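Local coordinates for Thiol:disulfide interchange protein (PDB 4OD7), which probably acts as a periplasmic dithiol oxidase of the DsbA subfamily of the thioredoxin family, introducing disulfide bonds into substrate proteins, including virulence factors, at residues R75-A80 / G84-V89; D108-F113 / D122-I127; H34-S39 / A92-I97. The protein carries 1 engineered substitution. All coordinates share one frame; numbering follows the deposited sequence.

Contacts 1 and 2 lie within the helical insertion of the DsbA fold; contact 3 joins it to the active-site helix 33-41 of the thioredoxin fold. Contact 1 is the turn from helix 70-83 into helix 86-99, which contact 3 also uses, the centres about 13 Å apart. Contact 2 joins helices 106-115 and 120-126, its centre about 10 Å from that of contact 1. Phe113 of contact 2 packs on Val79 of contact 1, while Arg75 NH1 lies 3.0 Å from Ile127 O. Contact 3 alone includes a redox-site residue, Cys35, whose partner position holds the engineered Ser32; its His34 and Gln37 meet the bound peptide. Contacts 2 and 3 are about 19 Å apart, centre to centre.

Contact 1. Residues R75-A80 / G84-V89; sequences RAWAVA and GVEDQV
Glu86 packs against the CH2 end of the Trp77 indole, their side chains crossing at about a right angle, while its neighbours close the turn around Ala80. Glu86 CB makes the nearest approach, 3.6 Å from Trp77 CH2, on an oblique line to the ring. One bond further out, Glu86 CG touches the same CH2 at 3.7 Å and comes to 4.0 Å from Ala80 O. The chain then bends at chi2 (96°), turning the carboxylate toward the end of helix 70-83: Glu86 CD is 3.8 Å and OE1 3.9 Å from Ala80 O, close but not bonded. The indole and carboxylate planes are 63° apart. At the other end of the indole, NE1 is hydrogen-bonded to the carbonyl of Arg60, which helps to fix the ring against which Glu86 rests.

The backbone link is a Schellman motif. Gly84, with positive phi, is its C-prime residue, and Val85 N donates to Ala80 O over 2.8 Å, in the carbonyl plane. Val85 also takes the N-cap position of helix 86-99, so one helix ends and the next starts within a few residues. Val89 completes the apolar side, its CG2 branch meeting Ala80 CB at 3.8 Å. The aliphatic part of Glu86 thus packs on Trp77, while its carboxylate probably feels opposed effects, the Ala80 carbonyl disfavouring a negative charge and the start of helix 86-99 favouring it.

Contact 2. Residues D108-F113 / D122-I127; sequences DIRTTF and DYDAAI
Tyr123 pushes its ring between Arg110 and Phe113, two side chains one turn apart on helix 106-115. With CG anti to the backbone N (chi1 -176°), the ring reaches out from helix 120-126 to the facing helix. One face receives Arg110: its CA stands 4.1 Å from the Tyr123 ring centroid as a CH-pi contact, and Arg110 CB rests 3.7 Å from Tyr123 CE2. The CD1-CE1 edge of the tyrosine points at a face of Phe113, with Tyr123 CE1 3.4 Å from Phe113 CG. This is a T-shaped pair, its planes inclined at 60°. At the ring's far end, the hydroxyl OH lies against Ile109 CG2.

Arg110 continues past the tyrosine as an extended chain, and its guanidinium, nearly perpendicular to the Tyr123 ring, meets Asp124 side-on. Its NE donates to Asp124 OD1 at 3.0 Å, on the syn lone pair, while NH2 donates to OD2 at 3.3 Å. The two planes are nearly coplanar, and the pair of bonds restrains rotation of both groups. Asp124 is exposed, so this salt bridge borders the buried aromatic pair on its solvent side.

The axes of the short segments approach to 10.9 Å at 131°, running roughly antiparallel. Such a hairpin of consecutive helices, with Phe113 also packed on helices 70-83 and 86-99, belongs to the helical insertion that distinguishes DsbA proteins from thioredoxin.

Contact 3. Residues H34-S39 / A92-I97; sequences HCYQFS and ALFKGI
Helices 33-41 and 86-99 run roughly antiparallel here, their local axes 11.1 Å apart at closest approach and inclined at 144°, with Tyr36 and Phe94 nearest in backbone. Phe94 fills the gap between them. One face of its ring takes the backbone of Tyr36, whose CA sits 4.3 Å from the Phe94 centroid, a CH-pi contact. Tyr36 swings its ring away from its own backbone N (chi1 -179°), which turns the CD1 edge of the ring toward the root of Phe94: Tyr36 CD1 is 3.6 Å from Phe94 CG, and the ring planes are 57° apart.

Helix 33-41 is the active-site helix of the thioredoxin fold, and Cys35 belongs to its redox pair; the first cysteine is replaced by the engineered Ser32, whose OG accepts a hydrogen bond from Cys35 N. Cys35 CB meets the edge of the Phe94 ring, 4.2 Å from CE1. Beyond it, Ser39 OG lies 3.9 Å from Phe94 CE2 while donating to Cys35 O at 3.0 Å, from above the carbonyl plane. The hydroxyl thus finds its acceptor within its own helix, and Cys35 O takes a second bond from Ser39 N on the opposite face. Phe30 makes an edge-to-face pair with Phe94.

Contact 1. Residues R75-A80 / G84-V89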
loop_
_atom_site.group_PDB
_atom_site.type_symbol
_atom_site.label_atom_id
_atom_site.label_comp_id
_atom_site.label_asym_id
_atom_site.label_seq_id
_atom_site.Cartn_x
_atom_site.Cartn_y
_atom_site.Cartn_z
ATOM N N ARG A 75 1.455 11.951 -3.674
ATOM C CA ARG A 75 1.009 12.468 -4.978
ATOM C C ARG A 75 1.602 11.646 -6.139
ATOM O O ARG A 75 0.899 11.336 -7.068
ATOM C CB ARG A 75 1.359 13.940 -5.129
ATOM C CG ARG A 75 0.853 14.570 -6.451
ATOM C CD ARG A 75 0.939 16.100 -6.338
ATOM N NE ARG A 75 -0.038 16.656 -5.397
ATOM C CZ ARG A 75 -1.291 16.946 -5.681
ATOM N NH1 ARG A 75 -1.781 16.778 -6.901
ATOM N NH2 ARG A 75 -2.061 17.425 -4.733
ATOM N N ALA A 76 2.878 11.260 -6.038
ATOM C CA ALA A 76 3.532 10.371 -6.999
ATOM C C ALA A 76 2.736 9.088 -7.154
ATOM O O ALA A 76 2.549 8.585 -8.249
ATOM C CB ALA A 76 4.950 10.041 -6.541
ATOM N N TRP A 77 2.297 8.532 -6.043
ATOM C CA TRP A 77 1.580 7.287 -6.116
ATOM C C TRP A 77 0.222 7.520 -6.802
ATOM O O TRP A 77 -0.221 6.694 -7.579
ATOM C CB TRP A 77 1.381 6.681 -4.738
ATOM C CG TRP A 77 0.681 5.325 -4.772
ATOM C CD1 TRP A 77 -0.468 5.003 -4.165
ATOM C CD2 TRP A 77 1.110 4.147 -5.464
ATOM N NE1 TRP A 77 -0.787 3.709 -4.406
ATOM C CE2 TRP A 77 0.171 3.151 -5.201
ATOM C CE3 TRP A 77 2.212 3.834 -6.259
ATOM C CZ2 TRP A 77 0.286 1.855 -5.715
ATOM C CZ3 TRP A 77 2.331 2.531 -6.758
ATOM C CH2 TRP A 77 1.375 1.577 -6.492
ATOM N N ALA A 78 -0.425 8.640 -6.493
ATOM C CA ALA A 78 -1.653 9.040 -7.206
ATOM C C ALA A 78 -1.406 9.155 -8.736
ATOM O O ALA A 78 -2.271 8.860 -9.505
ATOM C CB ALA A 78 -2.206 10.336 -6.653
ATOM N N VAL A 79 -0.275 9.734 -9.140
ATOM C CA VAL A 79 0.081 9.816 -10.558
ATOM C C VAL A 79 0.228 8.407 -11.135
ATOM O O VAL A 79 -0.200 8.141 -12.253
ATOM C CB VAL A 79 1.361 10.642 -10.766
ATOM C CG1 VAL A 79 1.838 10.552 -12.225
ATOM C CG2 VAL A 79 1.100 12.088 -10.381
ATOM N N ALA A 80 0.872 7.518 -10.377
ATOM C CA ALA A 80 1.098 6.163 -10.841
ATOM C C ALA A 80 -0.229 5.459 -11.106
ATOM O O ALA A 80 -0.350 4.707 -12.083
ATOM C CB ALA A 80 1.910 5.401 -9.840
ATOM N N GLY A 84 -1.765 4.460 -14.545
ATOM C CA GLY A 84 -1.860 3.012 -14.530
ATOM C C GLY A 84 -0.506 2.350 -14.672
ATOM O O GLY A 84 -0.405 1.254 -15.226
ATOM N N VAL A 85 0.515 2.962 -14.094
ATOM C CA VAL A 85 1.886 2.469 -14.256
ATOM C C VAL A 85 2.513 2.036 -12.932
ATOM O O VAL A 85 3.708 2.110 -12.748
ATOM C CB VAL A 85 2.747 3.550 -14.970
ATOM C CG1 VAL A 85 2.208 3.858 -16.359
ATOM C CG2 VAL A 85 2.806 4.841 -14.138
ATOM N N GLU A 86 1.658 1.633 -12.009
ATOM C CA GLU A 86 2.042 1.205 -10.673
ATOM C C GLU A 86 3.159 0.171 -10.741
ATOM O O GLU A 86 4.193 0.338 -10.140
ATOM C CB GLU A 86 0.844 0.608 -9.937
ATOM C CG GLU A 86 -0.365 1.521 -9.741
ATOM C CD GLU A 86 -1.425 1.305 -10.819
ATOM O OE1 GLU A 86 -1.066 0.905 -11.956
ATOM O OE2 GLU A 86 -2.638 1.484 -10.529
ATOM N N ASP A 87 2.975 -0.864 -11.540
ATOM C CA ASP A 87 3.960 -1.933 -11.594
ATOM C C ASP A 87 5.319 -1.534 -12.136
ATOM O O ASP A 87 6.341 -2.094 -11.753
ATOM C CB ASP A 87 3.424 -3.060 -12.490
ATOM C CG ASP A 87 2.405 -3.927 -11.807
ATOM O OD1 ASP A 87 2.100 -3.663 -10.631
ATOM O OD2 ASP A 87 1.893 -4.866 -12.470
ATOM N N GLN A 88 5.318 -0.572 -13.031
ATOM C CA GLN A 88 6.526 -0.057 -13.655
ATOM C C GLN A 88 7.328 0.890 -12.752
ATOM O O GLN A 88 8.524 0.834 -12.745
ATOM C CB GLN A 88 6.168 0.679 -14.965
ATOM C CG GLN A 88 5.779 -0.192 -16.176
ATOM C CD GLN A 88 4.520 -1.054 -15.997
ATOM O OE1 GLN A 88 3.491 -0.622 -15.445
ATOM N NE2 GLN A 88 4.607 -2.292 -16.469
ATOM N N VAL A 89 6.667 1.763 -11.988
ATOM C CA VAL A 89 7.384 2.804 -11.245
ATOM C C VAL A 89 7.575 2.386 -9.805
ATOM O O VAL A 89 8.522 2.842 -9.168
ATOM C CB VAL A 89 6.655 4.197 -11.242
ATOM C CG1 VAL A 89 6.241 4.608 -12.625
ATOM C CG2 VAL A 89 5.437 4.202 -10.363
#

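Contact 2. Residues D108-F113 / D122-I127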
loop_
_atom_site.group_PDB
_atom_site.type_symbol
_atom_site.label_atom_id
_atom_site.label_comp_id
_atom_site.label_asym_id
_atom_site.label_seq_id
_atom_site.Cartn_x
_atom_site.Cartn_y
_atom_site.Cartn_z
ATOM N N ASP A 108 13.226 14.936 -9.122
ATOM C CA ASP A 108 13.696 13.563 -9.143
ATOM C C ASP A 108 12.564 12.534 -9.235
ATOM O O ASP A 108 12.700 11.480 -9.832
ATOM C CB ASP A 108 14.526 13.293 -7.913
ATOM C CG ASP A 108 15.798 14.067 -7.907
ATOM O OD1 ASP A 108 16.312 14.435 -8.987
ATOM O OD2 ASP A 108 16.308 14.268 -6.809
ATOM N N ILE A 109 11.454 12.814 -8.583
ATOM C CA ILE A 109 10.283 11.958 -8.731
ATOM C C ILE A 109 9.876 11.942 -10.197
ATOM O O ILE A 109 9.721 10.885 -10.794
ATOM C CB ILE A 109 9.130 12.414 -7.860
ATOM C CG1 ILE A 109 9.597 12.501 -6.407
ATOM C CG2 ILE A 109 7.988 11.435 -7.988
ATOM C CD1 ILE A 109 8.562 12.960 -5.417
ATOM N N ARG A 110 9.741 13.120 -10.787
ATOM C CA ARG A 110 9.458 13.252 -12.213
ATOM C C ARG A 110 10.446 12.481 -13.100
ATOM O O ARG A 110 10.027 11.713 -13.979
ATOM C CB ARG A 110 9.449 14.723 -12.580
ATOM C CG ARG A 110 9.130 15.010 -14.019
ATOM C CD ARG A 110 8.977 16.469 -14.232
ATOM N NE ARG A 110 8.620 16.769 -15.608
ATOM C CZ ARG A 110 9.510 16.935 -16.583
ATOM N NH1 ARG A 110 10.801 16.759 -16.344
ATOM N NH2 ARG A 110 9.109 17.242 -17.810
ATOM N N THR A 111 11.744 12.638 -12.847
ATOM C CA THR A 111 12.767 11.916 -13.622
ATOM C C THR A 111 12.574 10.428 -13.494
ATOM O O THR A 111 12.762 9.720 -14.449
ATOM C CB THR A 111 14.201 12.240 -13.183
ATOM O OG1 THR A 111 14.471 13.624 -13.437
ATOM C CG2 THR A 111 15.170 11.410 -13.948
ATOM N N THR A 112 12.204 9.959 -12.304
ATOM C CA THR A 112 11.950 8.538 -12.062
ATOM C C THR A 112 10.830 7.948 -12.928
ATOM O O THR A 112 10.993 6.898 -13.538
ATOM C CB THR A 112 11.574 8.315 -10.569
ATOM O OG1 THR A 112 12.599 8.862 -9.735
ATOM C CG2 THR A 112 11.369 6.826 -10.244
ATOM N N PHE A 113 9.710 8.654 -12.997
ATOM C CA PHE A 113 8.597 8.258 -13.854
ATOM C C PHE A 113 9.072 8.186 -15.322
ATOM O O PHE A 113 8.831 7.189 -15.997
ATOM C CB PHE A 113 7.441 9.217 -13.701
ATOM C CG PHE A 113 6.540 8.891 -12.521
ATOM C CD1 PHE A 113 5.271 8.364 -12.703
ATOM C CD2 PHE A 113 6.980 9.059 -11.227
ATOM C CE1 PHE A 113 4.458 8.064 -11.619
ATOM C CE2 PHE A 113 6.135 8.768 -10.130
ATOM C CZ PHE A 113 4.903 8.261 -10.332
ATOM N N ASP A 122 2.741 13.475 -20.306
ATOM C CA ASP A 122 1.613 12.900 -19.560
ATOM C C ASP A 122 1.739 13.137 -18.048
ATOM O O ASP A 122 0.773 13.479 -17.342
ATOM C CB ASP A 122 1.545 11.407 -19.769
ATOM C CG ASP A 122 1.031 11.033 -21.106
ATOM O OD1 ASP A 122 0.788 11.920 -21.943
ATOM O OD2 ASP A 122 0.933 9.815 -21.321
ATOM N N TYR A 123 2.963 12.967 -17.560
ATOM C CA TYR A 123 3.250 13.209 -16.182
ATOM C C TYR A 123 2.901 14.639 -15.882
ATOM O O TYR A 123 2.266 14.895 -14.896
ATOM C CB TYR A 123 4.719 12.909 -15.861
ATOM C CG TYR A 123 5.072 13.058 -14.392
ATOM C CD1 TYR A 123 5.064 11.962 -13.530
ATOM C CD2 TYR A 123 5.402 14.290 -13.863
ATOM C CE1 TYR A 123 5.400 12.104 -12.174
ATOM C CE2 TYR A 123 5.718 14.442 -12.511
ATOM C CZ TYR A 123 5.716 13.349 -11.668
ATOM O OH TYR A 123 6.051 13.498 -10.335
ATOM N N ASP A 124 3.293 15.578 -16.737
ATOM C CA ASP A 124 3.049 16.990 -16.430
ATOM C C ASP A 124 1.581 17.346 -16.432
ATOM O O ASP A 124 1.162 18.252 -15.703
ATOM C CB ASP A 124 3.790 17.892 -17.402
ATOM C CG ASP A 124 5.307 17.840 -17.211
ATOM O OD1 ASP A 124 5.753 17.426 -16.095
ATOM O OD2 ASP A 124 6.029 18.251 -18.175
ATOM N N ALA A 125 0.829 16.643 -17.271
ATOM C CA ALA A 125 -0.620 16.833 -17.368
ATOM C C ALA A 125 -1.305 16.260 -16.136
ATOM O O ALA A 125 -2.163 16.886 -15.533
ATOM C CB ALA A 125 -1.155 16.166 -18.626
ATOM N N ALA A 126 -0.842 15.093 -15.723
ATOM C CA ALA A 126 -1.464 14.358 -14.627
ATOM C C ALA A 126 -1.180 14.954 -13.239
ATOM O O ALA A 126 -2.051 14.925 -12.404
ATOM C CB ALA A 126 -1.022 12.870 -14.675
ATOM N N ILE A 127 0.031 15.458 -12.982
ATOM C CA ILE A 127 0.517 15.645 -11.613
ATOM C C ILE A 127 -0.368 16.592 -10.768
ATOM O O ILE A 127 -0.534 16.351 -9.577
ATOM C CB ILE A 127 1.983 16.149 -11.592
ATOM C CG1 ILE A 127 2.478 16.233 -10.162
ATOM C CG2 ILE A 127 2.121 17.490 -12.324
ATOM C CD1 ILE A 127 3.891 16.557 -10.050
#

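Contact 3. Residues H34-S39 / A92-I97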
loop_
_atom_site.group_PDB
_atom_site.type_symbol
_atom_site.label_atom_id
_atom_site.label_comp_id
_atom_site.label_asym_id
_atom_site.label_seq_id
_atom_site.Cartn_x
_atom_site.Cartn_y
_atom_site.Cartn_z
ATOM N N HIS A 34 9.971 -1.882 5.946
ATOM C CA HIS A 34 9.014 -2.964 6.061
ATOM C C HIS A 34 8.061 -3.035 4.843
ATOM O O HIS A 34 7.673 -4.093 4.426
ATOM C CB HIS A 34 8.216 -2.817 7.346
ATOM C CG HIS A 34 8.970 -3.218 8.586
ATOM N ND1 HIS A 34 9.617 -2.298 9.370
ATOM C CD2 HIS A 34 9.173 -4.412 9.181
ATOM C CE1 HIS A 34 10.183 -2.909 10.393
ATOM N NE2 HIS A 34 9.943 -4.196 10.290
ATOM N N CYS A 35 7.651 -1.919 4.285
ATOM C CA CYS A 35 6.806 -1.988 3.107
ATOM C C CYS A 35 7.533 -2.586 1.919
ATOM O O CYS A 35 6.987 -3.416 1.207
ATOM C CB CYS A 35 6.347 -0.594 2.782
ATOM S SG CYS A 35 5.098 -0.063 3.852
ATOM N N TYR A 36 8.799 -2.235 1.768
ATOM C CA TYR A 36 9.587 -2.800 0.696
ATOM C C TYR A 36 9.728 -4.284 0.871
ATOM O O TYR A 36 9.484 -5.100 -0.014
ATOM C CB TYR A 36 10.974 -2.155 0.651
ATOM C CG TYR A 36 11.829 -2.681 -0.471
ATOM C CD1 TYR A 36 11.520 -2.431 -1.797
ATOM C CD2 TYR A 36 12.914 -3.477 -0.197
ATOM C CE1 TYR A 36 12.280 -2.941 -2.803
ATOM C CE2 TYR A 36 13.692 -3.976 -1.190
ATOM C CZ TYR A 36 13.377 -3.707 -2.487
ATOM O OH TYR A 36 14.179 -4.247 -3.462
ATOM N N GLN A 37 10.134 -4.637 2.064
ATOM C CA GLN A 37 10.227 -6.028 2.398
ATOM C C GLN A 37 8.888 -6.828 2.128
ATOM O O GLN A 37 8.900 -7.874 1.544
ATOM C CB GLN A 37 10.568 -6.100 3.849
ATOM C CG GLN A 37 11.949 -6.368 4.313
ATOM C CD GLN A 37 12.327 -7.776 4.033
ATOM O OE1 GLN A 37 11.515 -8.639 3.796
ATOM N NE2 GLN A 37 13.544 -8.007 4.052
ATOM N N PHE A 38 7.758 -6.289 2.564
ATOM C CA PHE A 38 6.424 -6.916 2.488
ATOM C C PHE A 38 5.955 -7.090 1.026
ATOM O O PHE A 38 5.469 -8.145 0.628
ATOM C CB PHE A 38 5.408 -6.061 3.238
ATOM C CG PHE A 38 4.116 -6.782 3.627
ATOM C CD1 PHE A 38 4.012 -7.546 4.787
ATOM C CD2 PHE A 38 3.006 -6.671 2.836
ATOM C CE1 PHE A 38 2.853 -8.142 5.131
ATOM C CE2 PHE A 38 1.794 -7.275 3.195
ATOM C CZ PHE A 38 1.726 -8.004 4.319
ATOM N N SER A 39 6.074 -6.025 0.231
ATOM C CA SER A 39 5.482 -6.050 -1.089
ATOM C C SER A 39 6.488 -6.364 -2.204
ATOM O O SER A 39 6.125 -7.054 -3.147
ATOM C CB SER A 39 4.825 -4.710 -1.357
ATOM O OG SER A 39 5.782 -3.691 -1.488
ATOM N N ALA A 92 10.986 1.269 -8.911
ATOM C CA ALA A 92 11.944 2.402 -9.071
ATOM C C ALA A 92 11.832 3.460 -7.965
ATOM O O ALA A 92 12.825 4.095 -7.581
ATOM C CB ALA A 92 11.759 3.094 -10.470
ATOM N N LEU A 93 10.626 3.635 -7.448
ATOM C CA LEU A 93 10.392 4.597 -6.411
ATOM C C LEU A 93 10.925 4.056 -5.104
ATOM O O LEU A 93 11.549 4.770 -4.353
ATOM C CB LEU A 93 8.916 4.892 -6.312
ATOM C CG LEU A 93 8.316 5.700 -7.477
ATOM C CD1 LEU A 93 6.856 5.697 -7.305
ATOM C CD2 LEU A 93 8.821 7.121 -7.597
ATOM N N PHE A 94 10.672 2.793 -4.832
ATOM C CA PHE A 94 11.290 2.172 -3.653
ATOM C C PHE A 94 12.816 2.253 -3.751
ATOM O O PHE A 94 13.478 2.673 -2.834
ATOM C CB PHE A 94 10.889 0.700 -3.504
ATOM C CG PHE A 94 9.617 0.477 -2.753
ATOM C CD1 PHE A 94 9.497 0.822 -1.431
ATOM C CD2 PHE A 94 8.539 -0.120 -3.381
ATOM C CE1 PHE A 94 8.300 0.594 -0.748
ATOM C CE2 PHE A 94 7.349 -0.352 -2.705
ATOM C CZ PHE A 94 7.232 0.004 -1.386
ATOM N N LYS A 95 13.349 1.887 -4.901
ATOM C CA LYS A 95 14.785 1.901 -5.112
ATOM C C LYS A 95 15.374 3.294 -4.926
ATOM O O LYS A 95 16.372 3.462 -4.230
ATOM C CB LYS A 95 15.112 1.340 -6.494
ATOM C CG LYS A 95 16.548 1.454 -6.848
ATOM C CD LYS A 95 16.858 1.037 -8.248
ATOM C CE LYS A 95 18.278 1.491 -8.554
ATOM N NZ LYS A 95 19.263 0.972 -7.581
ATOM N N GLY A 96 14.747 4.293 -5.528
ATOM C CA GLY A 96 15.283 5.624 -5.474
ATOM C C GLY A 96 15.215 6.197 -4.091
ATOM O O GLY A 96 16.041 6.971 -3.717
ATOM N N ILE A 97 14.252 5.787 -3.303
ATOM C CA ILE A 97 14.200 6.240 -1.930
ATOM C C ILE A 97 15.193 5.435 -1.074
ATOM O O ILE A 97 16.005 6.001 -0.386
ATOM C CB ILE A 97 12.794 6.089 -1.309
ATOM C CG1 ILE A 97 11.766 6.945 -2.045
ATOM C CG2 ILE A 97 12.845 6.424 0.189
ATOM C CD1 ILE A 97 11.926 8.423 -1.843
#